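Local coordinates for protein-glutamine gamma-glutamyltransferase 2 (PDB 1G0D), which probably catalyses the calcium-dependent cross-linking of proteins by joining peptide-bound glutamine to lysine side chains or other primary amines, releasing ammonia, at residues 34-39 and 101-106; 58-63 and 70-75; 587-592 and 675-680. One frame throughout, in Å; residues are numbered along the deposited sequence.

Interaction 1. Residues 34-39 and 101-106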
loop_
_atom_site.group_PDB
_atom_site.type_symbol
_atom_site.label_atom_id
_atom_site.label_comp_id
_atom_site.label_asym_id
_atom_site.label_seq_id
_atom_site.Cartn_x
_atom_site.Cartn_y
_atom_site.Cartn_z
ATOM N N VAL A 34 -10.208 16.932 15.623
ATOM C CA VAL A 34 -8.997 17.498 16.186
ATOM C C VAL A 34 -7.767 16.558 16.196
ATOM O O VAL A 34 -7.942 15.365 16.085
ATOM C CB VAL A 34 -9.478 17.936 17.605
ATOM C CG1 VAL A 34 -8.591 17.385 18.723
ATOM C CG2 VAL A 34 -9.716 19.435 17.605
ATOM N N ARG A 35 -6.537 17.073 16.299
ATOM C CA ARG A 35 -5.329 16.211 16.388
ATOM C C ARG A 35 -4.733 16.393 17.810
ATOM O O ARG A 35 -4.882 17.459 18.397
ATOM C CB ARG A 35 -4.305 16.585 15.313
ATOM C CG ARG A 35 -4.887 16.519 13.909
ATOM C CD ARG A 35 -3.827 16.457 12.829
ATOM N NE ARG A 35 -4.422 16.298 11.501
ATOM C CZ ARG A 35 -4.425 15.170 10.764
ATOM N NH1 ARG A 35 -3.883 14.040 11.208
ATOM N NH2 ARG A 35 -4.950 15.184 9.545
ATOM N N ARG A 36 -4.083 15.372 18.370
ATOM C CA ARG A 36 -3.549 15.428 19.744
ATOM C C ARG A 36 -2.330 16.279 20.033
ATOM O O ARG A 36 -1.506 16.505 19.172
ATOM C CB ARG A 36 -3.274 14.014 20.264
ATOM C CG ARG A 36 -2.061 13.370 19.702
ATOM C CD ARG A 36 -2.118 11.834 19.834
ATOM N NE ARG A 36 -0.804 11.216 19.573
ATOM C CZ ARG A 36 -0.447 9.991 19.962
ATOM N NH1 ARG A 36 -1.291 9.227 20.630
ATOM N NH2 ARG A 36 0.786 9.548 19.743
ATOM N N GLY A 37 -2.220 16.746 21.267
ATOM C CA GLY A 37 -1.082 17.557 21.649
ATOM C C GLY A 37 -1.201 19.008 21.225
ATOM O O GLY A 37 -0.315 19.813 21.513
ATOM N N GLN A 38 -2.303 19.337 20.547
ATOM C CA GLN A 38 -2.595 20.682 20.035
ATOM C C GLN A 38 -3.942 21.147 20.625
ATOM O O GLN A 38 -4.954 20.458 20.525
ATOM C CB GLN A 38 -2.666 20.616 18.510
ATOM C CG GLN A 38 -2.810 21.941 17.813
ATOM C CD GLN A 38 -2.891 21.801 16.305
ATOM O OE1 GLN A 38 -2.220 20.952 15.728
ATOM N NE2 GLN A 38 -3.724 22.637 15.657
ATOM N N PRO A 39 -3.983 22.348 21.204
ATOM C CA PRO A 39 -5.219 22.842 21.798
ATOM C C PRO A 39 -6.329 23.187 20.842
ATOM O O PRO A 39 -6.082 23.488 19.678
ATOM C CB PRO A 39 -4.765 24.072 22.566
ATOM C CG PRO A 39 -3.627 24.580 21.753
ATOM C CD PRO A 39 -2.902 23.334 21.304
ATOM N N ALA A 101 0.033 14.936 24.258
ATOM C CA ALA A 101 0.504 14.413 22.984
ATOM C C ALA A 101 0.435 12.861 22.979
ATOM O O ALA A 101 0.758 12.239 21.961
ATOM C CB ALA A 101 1.934 14.896 22.703
ATOM N N ASN A 102 0.048 12.245 24.105
ATOM C CA ASN A 102 -0.102 10.798 24.157
ATOM C C ASN A 102 -1.586 10.476 24.268
ATOM O O ASN A 102 -1.973 9.374 24.646
ATOM C CB ASN A 102 0.664 10.167 25.329
ATOM C CG ASN A 102 0.258 10.725 26.667
ATOM O OD1 ASN A 102 -0.516 11.673 26.744
ATOM N ND2 ASN A 102 0.786 10.140 27.744
ATOM N N ALA A 103 -2.426 11.439 23.910
ATOM C CA ALA A 103 -3.861 11.235 23.972
ATOM C C ALA A 103 -4.346 10.016 23.136
ATOM O O ALA A 103 -3.786 9.694 22.078
ATOM C CB ALA A 103 -4.536 12.486 23.512
ATOM N N VAL A 104 -5.390 9.341 23.626
ATOM C CA VAL A 104 -5.982 8.195 22.947
ATOM C C VAL A 104 -6.784 8.719 21.763
ATOM O O VAL A 104 -7.619 9.597 21.927
ATOM C CB VAL A 104 -6.958 7.434 23.880
ATOM C CG1 VAL A 104 -7.660 6.366 23.110
ATOM C CG2 VAL A 104 -6.208 6.794 25.017
ATOM N N ILE A 105 -6.517 8.216 20.557
ATOM C CA ILE A 105 -7.294 8.661 19.403
ATOM C C ILE A 105 -8.691 8.027 19.505
ATOM O O ILE A 105 -8.858 6.946 20.071
ATOM C CB ILE A 105 -6.600 8.280 18.055
ATOM C CG1 ILE A 105 -6.520 6.781 17.887
ATOM C CG2 ILE A 105 -5.165 8.774 18.048
ATOM C CD1 ILE A 105 -6.263 6.412 16.442
ATOM N N GLY A 106 -9.705 8.698 18.988
ATOM C CA GLY A 106 -11.020 8.113 19.091
ATOM C C GLY A 106 -12.110 9.139 19.043
ATOM O O GLY A 106 -11.845 10.326 18.837
#
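Arg36 lies along the backbone of Ala101, Asn102 and Ala103, and its guanidinium group does most of the work. NH1 donates a hydrogen bond to Ala103 O (2.9 Å), which sits at the edge of the group, close to its plane. Ala101 O is placed differently: it lies over one face of the same group, 3.0 Å from NE, where the angle at NE is too poor for a hydrogen bond. CG stands between the backbone N and the carbonyl carbon of Arg36 (chi1 75°), and from there the chain runs extended to NE, which carries it past both carbonyls. Near the backbone, Arg36 CB rests on Ala103 CB at 3.8 Å. The charge is met outside this pair of segments, where NH2 forms a salt bridge with Asp141, while NH1 also donates to Ser210 O.

Beside it, Gly37 CA comes within 3.8 Å of Ala101 CA. A side chain at Gly37 would press on Ala101 CB and on the preceding carbonyl oxygen. This fits a type II beta turn from Arg35 to Gln38, with glycine in its third position, joining strands 33-35 and 40-46 of the N-terminal beta-sandwich domain of transglutaminases.

Interaction 2. Residues 58-63 and 70-75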
loop_
_atom_site.group_PDB
_atom_site.type_symbol
_atom_site.label_atom_id
_atom_site.label_comp_id
_atom_site.label_asym_id
_atom_site.label_seq_id
_atom_site.Cartn_x
_atom_site.Cartn_y
_atom_site.Cartn_z
ATOM N N LEU A 58 -15.214 19.745 33.557
ATOM C CA LEU A 58 -15.204 19.067 32.253
ATOM C C LEU A 58 -14.774 17.609 32.331
ATOM O O LEU A 58 -13.712 17.293 32.872
ATOM C CB LEU A 58 -14.262 19.790 31.273
ATOM C CG LEU A 58 -14.864 20.820 30.310
ATOM C CD1 LEU A 58 -15.390 21.970 31.138
ATOM C CD2 LEU A 58 -13.835 21.309 29.294
ATOM N N VAL A 59 -15.597 16.719 31.794
ATOM C CA VAL A 59 -15.215 15.320 31.770
ATOM C C VAL A 59 -15.440 14.716 30.391
ATOM O O VAL A 59 -16.452 14.966 29.739
ATOM C CB VAL A 59 -15.918 14.512 32.882
ATOM C CG1 VAL A 59 -17.118 15.231 33.337
ATOM C CG2 VAL A 59 -16.227 13.107 32.414
ATOM N N LEU A 60 -14.452 13.936 29.959
ATOM C CA LEU A 60 -14.459 13.293 28.665
ATOM C C LEU A 60 -14.870 11.833 28.718
ATOM O O LEU A 60 -14.553 11.133 29.661
ATOM C CB LEU A 60 -13.062 13.384 28.080
ATOM C CG LEU A 60 -12.478 14.743 27.705
ATOM C CD1 LEU A 60 -10.985 14.623 27.606
ATOM C CD2 LEU A 60 -13.038 15.182 26.370
ATOM N N HIS A 61 -15.565 11.361 27.693
ATOM C CA HIS A 61 -15.996 9.959 27.653
ATOM C C HIS A 61 -15.578 9.329 26.340
ATOM O O HIS A 61 -15.799 9.882 25.257
ATOM C CB HIS A 61 -17.518 9.823 27.803
ATOM C CG HIS A 61 -18.068 10.530 29.000
ATOM N ND1 HIS A 61 -18.182 9.922 30.233
ATOM C CD2 HIS A 61 -18.450 11.818 29.183
ATOM C CE1 HIS A 61 -18.600 10.802 31.122
ATOM N NE2 HIS A 61 -18.771 11.962 30.510
ATOM N N LEU A 62 -14.974 8.158 26.460
ATOM C CA LEU A 62 -14.487 7.385 25.319
ATOM C C LEU A 62 -15.092 5.968 25.373
ATOM O O LEU A 62 -15.191 5.371 26.449
ATOM C CB LEU A 62 -12.948 7.285 25.380
ATOM C CG LEU A 62 -12.041 7.906 24.302
ATOM C CD1 LEU A 62 -10.704 7.209 24.335
ATOM C CD2 LEU A 62 -12.654 7.790 22.916
ATOM N N GLY A 63 -15.500 5.432 24.228
ATOM C CA GLY A 63 -16.036 4.086 24.227
ATOM C C GLY A 63 -17.531 4.075 24.232
ATOM O O GLY A 63 -18.149 4.940 24.861
ATOM N N ILE A 70 -12.280 10.564 31.257
ATOM C CA ILE A 70 -11.243 11.447 31.707
ATOM C C ILE A 70 -11.820 12.721 32.263
ATOM O O ILE A 70 -12.612 13.377 31.598
ATOM C CB ILE A 70 -10.338 11.793 30.513
ATOM C CG1 ILE A 70 -9.816 10.501 29.897
ATOM C CG2 ILE A 70 -9.186 12.658 30.941
ATOM C CD1 ILE A 70 -9.191 10.662 28.528
ATOM N N LYS A 71 -11.429 13.066 33.482
ATOM C CA LYS A 71 -11.871 14.325 34.081
ATOM C C LYS A 71 -10.770 15.307 33.746
ATOM O O LYS A 71 -9.662 15.169 34.239
ATOM C CB LYS A 71 -12.012 14.200 35.602
ATOM C CG LYS A 71 -13.224 13.356 36.013
ATOM C CD LYS A 71 -13.307 13.067 37.526
ATOM C CE LYS A 71 -13.004 11.596 37.893
ATOM N NZ LYS A 71 -13.755 10.589 37.068
ATOM N N VAL A 72 -11.062 16.275 32.886
ATOM C CA VAL A 72 -10.082 17.271 32.481
ATOM C C VAL A 72 -9.736 18.353 33.559
ATOM O O VAL A 72 -10.628 19.038 34.086
ATOM C CB VAL A 72 -10.581 17.932 31.184
ATOM C CG1 VAL A 72 -9.618 18.971 30.702
ATOM C CG2 VAL A 72 -10.742 16.877 30.130
ATOM N N GLN A 73 -8.434 18.490 33.871
ATOM C CA GLN A 73 -7.898 19.458 34.841
ATOM C C GLN A 73 -8.313 20.911 34.626
ATOM O O GLN A 73 -8.575 21.333 33.509
ATOM C CB GLN A 73 -6.379 19.425 34.813
ATOM C CG GLN A 73 -5.714 18.198 35.400
ATOM C CD GLN A 73 -4.209 18.210 35.117
ATOM O OE1 GLN A 73 -3.379 18.000 36.012
ATOM N NE2 GLN A 73 -3.852 18.478 33.859
ATOM N N LYS A 74 -8.293 21.689 35.703
ATOM C CA LYS A 74 -8.709 23.088 35.651
ATOM C C LYS A 74 -7.677 24.063 35.120
ATOM O O LYS A 74 -8.030 25.174 34.674
ATOM C CB LYS A 74 -9.197 23.558 37.023
ATOM C CG LYS A 74 -10.433 24.488 36.949
ATOM C CD LYS A 74 -11.739 23.708 36.765
ATOM C CE LYS A 74 -12.082 22.868 37.997
ATOM N NZ LYS A 74 -13.380 22.168 37.814
ATOM N N GLU A 75 -6.412 23.672 35.181
ATOM C CA GLU A 75 -5.376 24.510 34.619
ATOM C C GLU A 75 -4.017 23.846 34.631
ATOM O O GLU A 75 -3.937 22.620 34.507
ATOM C CB GLU A 75 -5.325 25.862 35.329
ATOM C CG GLU A 75 -5.863 27.042 34.473
ATOM C CD GLU A 75 -4.905 27.513 33.361
ATOM O OE1 GLU A 75 -3.715 27.132 33.386
ATOM O OE2 GLU A 75 -5.327 28.261 32.451
HETATM O O HOH W 1 -12.729 19.866 34.971
#
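Leu60 and Ile70 bond to each other through both of their backbone polar groups, as an antiparallel hydrogen-bonded pair. Leu60 N points almost straight at Ile70 O (170° at the hydrogen), although the modelled 2.5 Å is short and its exact value doubtful. Ile70 N returns a bond to Leu60 O at 2.8 Å. Further along, Val72 N reaches Leu58 O at 2.8 Å, but this bond is bent (138°), and beyond it a water accepts from Leu58 N at 2.9 Å. Between these bonds, Val59 and Lys71 form a non-hydrogen-bonded pair; here Val59 CA makes a CA-H...O contact of 3.3 Å with Ile70 O, so that one oxygen serves two neighbours.

Leu58, Leu60, Ile70 and Val72 share one face of the sheet. Leu60 CB lies 4.0 Å from Ile70 CB. With its CG beside the backbone N and anti to the carbonyl carbon (chi1 -66°), Leu60 sends CD1 across to Val72 CG2, a tight 3.4 Å. Trp82 covers Leu60 and Ile70, and Phe84 packs on Leu58.

Val59 and the exposed Lys71 occupy the other face. The hairpin of strands 55-62 and 68-72 is thus two-sided: main-chain bonds fix its register, while an aliphatic face packs against Trp82, Phe84 and strand 106-115, and on the other Lys71 is exposed to solvent.

Interaction 3. Residues 587-592 and 675-680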
loop_
_atom_site.group_PDB
_atom_site.type_symbol
_atom_site.label_atom_id
_atom_site.label_comp_id
_atom_site.label_asym_id
_atom_site.label_seq_id
_atom_site.Cartn_x
_atom_site.Cartn_y
_atom_site.Cartn_z
ATOM N N LEU A 587 -5.262 4.458 -21.655
ATOM C CA LEU A 587 -6.445 5.294 -21.802
ATOM C C LEU A 587 -6.102 6.763 -21.952
ATOM O O LEU A 587 -5.176 7.257 -21.317
ATOM C CB LEU A 587 -7.408 5.108 -20.599
ATOM C CG LEU A 587 -7.919 3.687 -20.275
ATOM C CD1 LEU A 587 -9.027 3.705 -19.191
ATOM C CD2 LEU A 587 -8.443 3.065 -21.561
ATOM N N LEU A 588 -6.860 7.438 -22.818
ATOM C CA LEU A 588 -6.745 8.870 -23.069
ATOM C C LEU A 588 -7.849 9.475 -22.252
ATOM O O LEU A 588 -9.045 9.381 -22.607
ATOM C CB LEU A 588 -7.016 9.196 -24.519
ATOM C CG LEU A 588 -6.315 10.408 -25.120
ATOM C CD1 LEU A 588 -7.266 11.061 -26.055
ATOM C CD2 LEU A 588 -5.877 11.355 -24.065
ATOM N N VAL A 589 -7.455 10.055 -21.128
ATOM C CA VAL A 589 -8.424 10.674 -20.261
ATOM C C VAL A 589 -8.263 12.186 -20.419
ATOM O O VAL A 589 -7.147 12.714 -20.321
ATOM C CB VAL A 589 -8.199 10.224 -18.827
ATOM C CG1 VAL A 589 -9.348 10.642 -17.982
ATOM C CG2 VAL A 589 -8.061 8.721 -18.777
ATOM N N GLN A 590 -9.381 12.865 -20.719
ATOM C CA GLN A 590 -9.406 14.313 -20.926
ATOM C C GLN A 590 -10.656 14.938 -20.336
ATOM O O GLN A 590 -11.752 14.445 -20.516
ATOM C CB GLN A 590 -9.388 14.637 -22.413
ATOM C CG GLN A 590 -8.291 13.954 -23.198
ATOM C CD GLN A 590 -8.503 14.031 -24.711
ATOM O OE1 GLN A 590 -7.789 14.759 -25.412
ATOM N NE2 GLN A 590 -9.479 13.271 -25.223
ATOM N N VAL A 591 -10.493 16.028 -19.610
ATOM C CA VAL A 591 -11.653 16.695 -19.077
ATOM C C VAL A 591 -11.371 18.170 -19.353
ATOM O O VAL A 591 -10.938 18.915 -18.495
ATOM C CB VAL A 591 -11.825 16.319 -17.604
ATOM C CG1 VAL A 591 -10.531 16.077 -17.018
ATOM C CG2 VAL A 591 -12.584 17.347 -16.872
ATOM N N PRO A 592 -11.620 18.599 -20.603
ATOM C CA PRO A 592 -11.431 19.944 -21.160
ATOM C C PRO A 592 -12.121 21.180 -20.533
ATOM O O PRO A 592 -13.207 21.101 -19.931
ATOM C CB PRO A 592 -11.794 19.752 -22.630
ATOM C CG PRO A 592 -12.727 18.620 -22.605
ATOM C CD PRO A 592 -12.200 17.691 -21.603
ATOM N N GLY A 675 -5.706 4.594 -16.959
ATOM C CA GLY A 675 -5.477 5.973 -17.362
ATOM C C GLY A 675 -5.660 6.902 -16.163
ATOM O O GLY A 675 -6.403 6.539 -15.226
ATOM N N VAL A 676 -4.951 8.047 -16.185
ATOM C CA VAL A 676 -4.985 9.122 -15.149
ATOM C C VAL A 676 -4.762 10.449 -15.831
ATOM O O VAL A 676 -3.996 10.562 -16.796
ATOM C CB VAL A 676 -3.814 9.153 -14.103
ATOM C CG1 VAL A 676 -4.376 9.230 -12.727
ATOM C CG2 VAL A 676 -2.875 8.016 -14.285
ATOM N N THR A 677 -5.375 11.474 -15.280
ATOM C CA THR A 677 -5.194 12.781 -15.838
ATOM C C THR A 677 -5.200 13.660 -14.621
ATOM O O THR A 677 -5.758 13.266 -13.598
ATOM C CB THR A 677 -6.367 13.149 -16.757
ATOM O OG1 THR A 677 -6.025 14.310 -17.526
ATOM C CG2 THR A 677 -7.642 13.418 -15.930
ATOM N N THR A 678 -4.552 14.819 -14.743
ATOM C CA THR A 678 -4.478 15.846 -13.696
ATOM C C THR A 678 -5.472 16.946 -14.078
ATOM O O THR A 678 -5.473 17.463 -15.202
ATOM C CB THR A 678 -3.085 16.528 -13.609
ATOM O OG1 THR A 678 -2.065 15.564 -13.346
ATOM C CG2 THR A 678 -3.061 17.496 -12.475
ATOM N N VAL A 679 -6.330 17.284 -13.139
ATOM C CA VAL A 679 -7.312 18.330 -13.336
ATOM C C VAL A 679 -7.232 19.327 -12.162
ATOM O O VAL A 679 -7.472 18.936 -11.013
ATOM C CB VAL A 679 -8.767 17.721 -13.415
ATOM C CG1 VAL A 679 -9.765 18.822 -13.707
ATOM C CG2 VAL A 679 -8.838 16.672 -14.513
ATOM N N VAL A 680 -6.879 20.594 -12.438
ATOM C CA VAL A 680 -6.826 21.614 -11.384
ATOM C C VAL A 680 -8.235 22.207 -11.115
ATOM O O VAL A 680 -8.808 22.895 -11.967
ATOM C CB VAL A 680 -5.845 22.733 -11.761
ATOM C CG1 VAL A 680 -5.643 23.668 -10.598
ATOM C CG2 VAL A 680 -4.516 22.145 -12.140
HETATM O O HOH W 2 -3.499 8.235 -19.133
#
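Strand 588-590 and strand 675-680 run in nearly the same direction, 28° apart, and diverge along their length: Leu587 CA is 4.6 Å from Gly675 CA, but Val591 CA is 7.4 Å from Val679 CA. Within this pair of segments the backbones do not hydrogen-bond directly. At the close end Leu587 bonds through its backbone to Lys674, and beside it a water lies 2.9 Å from Leu587 O and accepts, at a longer 3.3 Å, from Val676 N.

Leu587 and Val589 close over Gly675. Leu587 CB sits 3.9 Å from Gly675 CA, and a side chain on that glycine would clash with both neighbours. Val589 has CG1 anti to its own backbone N (chi1 -169°) and CG2 beside that N. CG2 therefore comes down on Gly675 C at 4.0 Å, while CG1 meets Thr677 CG2 at 3.9 Å. The threonine hydroxyl adds a weak hydrogen bond, OG1 giving its proton to Val589 O at 3.4 Å. Cutting Val589 back to an alanine would remove both of these methyls and is likely to open a gap above Gly675 and deprive Thr677 CG2 of the methyl it meets on Val589.

Each strand belongs to its own sheet of the immunoglobulin-like C-terminal domain. Leu588 and Gln590 pair through the backbone with Ser606 and Tyr604 of strand 601-608, Gly675 and Thr677 with Val663 and Leu661 of strand 659-666. Leu587 packs on Val605, Phe607 and Val663, touching strands from both sheets.

Overall arrangement
Interactions 1 and 2 belong to the N-terminal domain, and interaction 3 to the immunoglobulin-like C-terminal one. The first two have centres 13 Å apart and touch where Val104 CG1 meets Leu62 CD1. Both reach the mixed sheet that begins with strand 33-35 and ends with strand 68-72: interaction 1 at the turn after the first, interaction 2 at the hairpin that includes the last. In sequence, the hairpin falls entirely between segments 34-39 and 101-106. Interaction 3 follows much later, its centre about 39 Å from interaction 1 and 49 Å from interaction 2. The contacts thus belong to two separate beta domains, and all lie away from the catalytic residues.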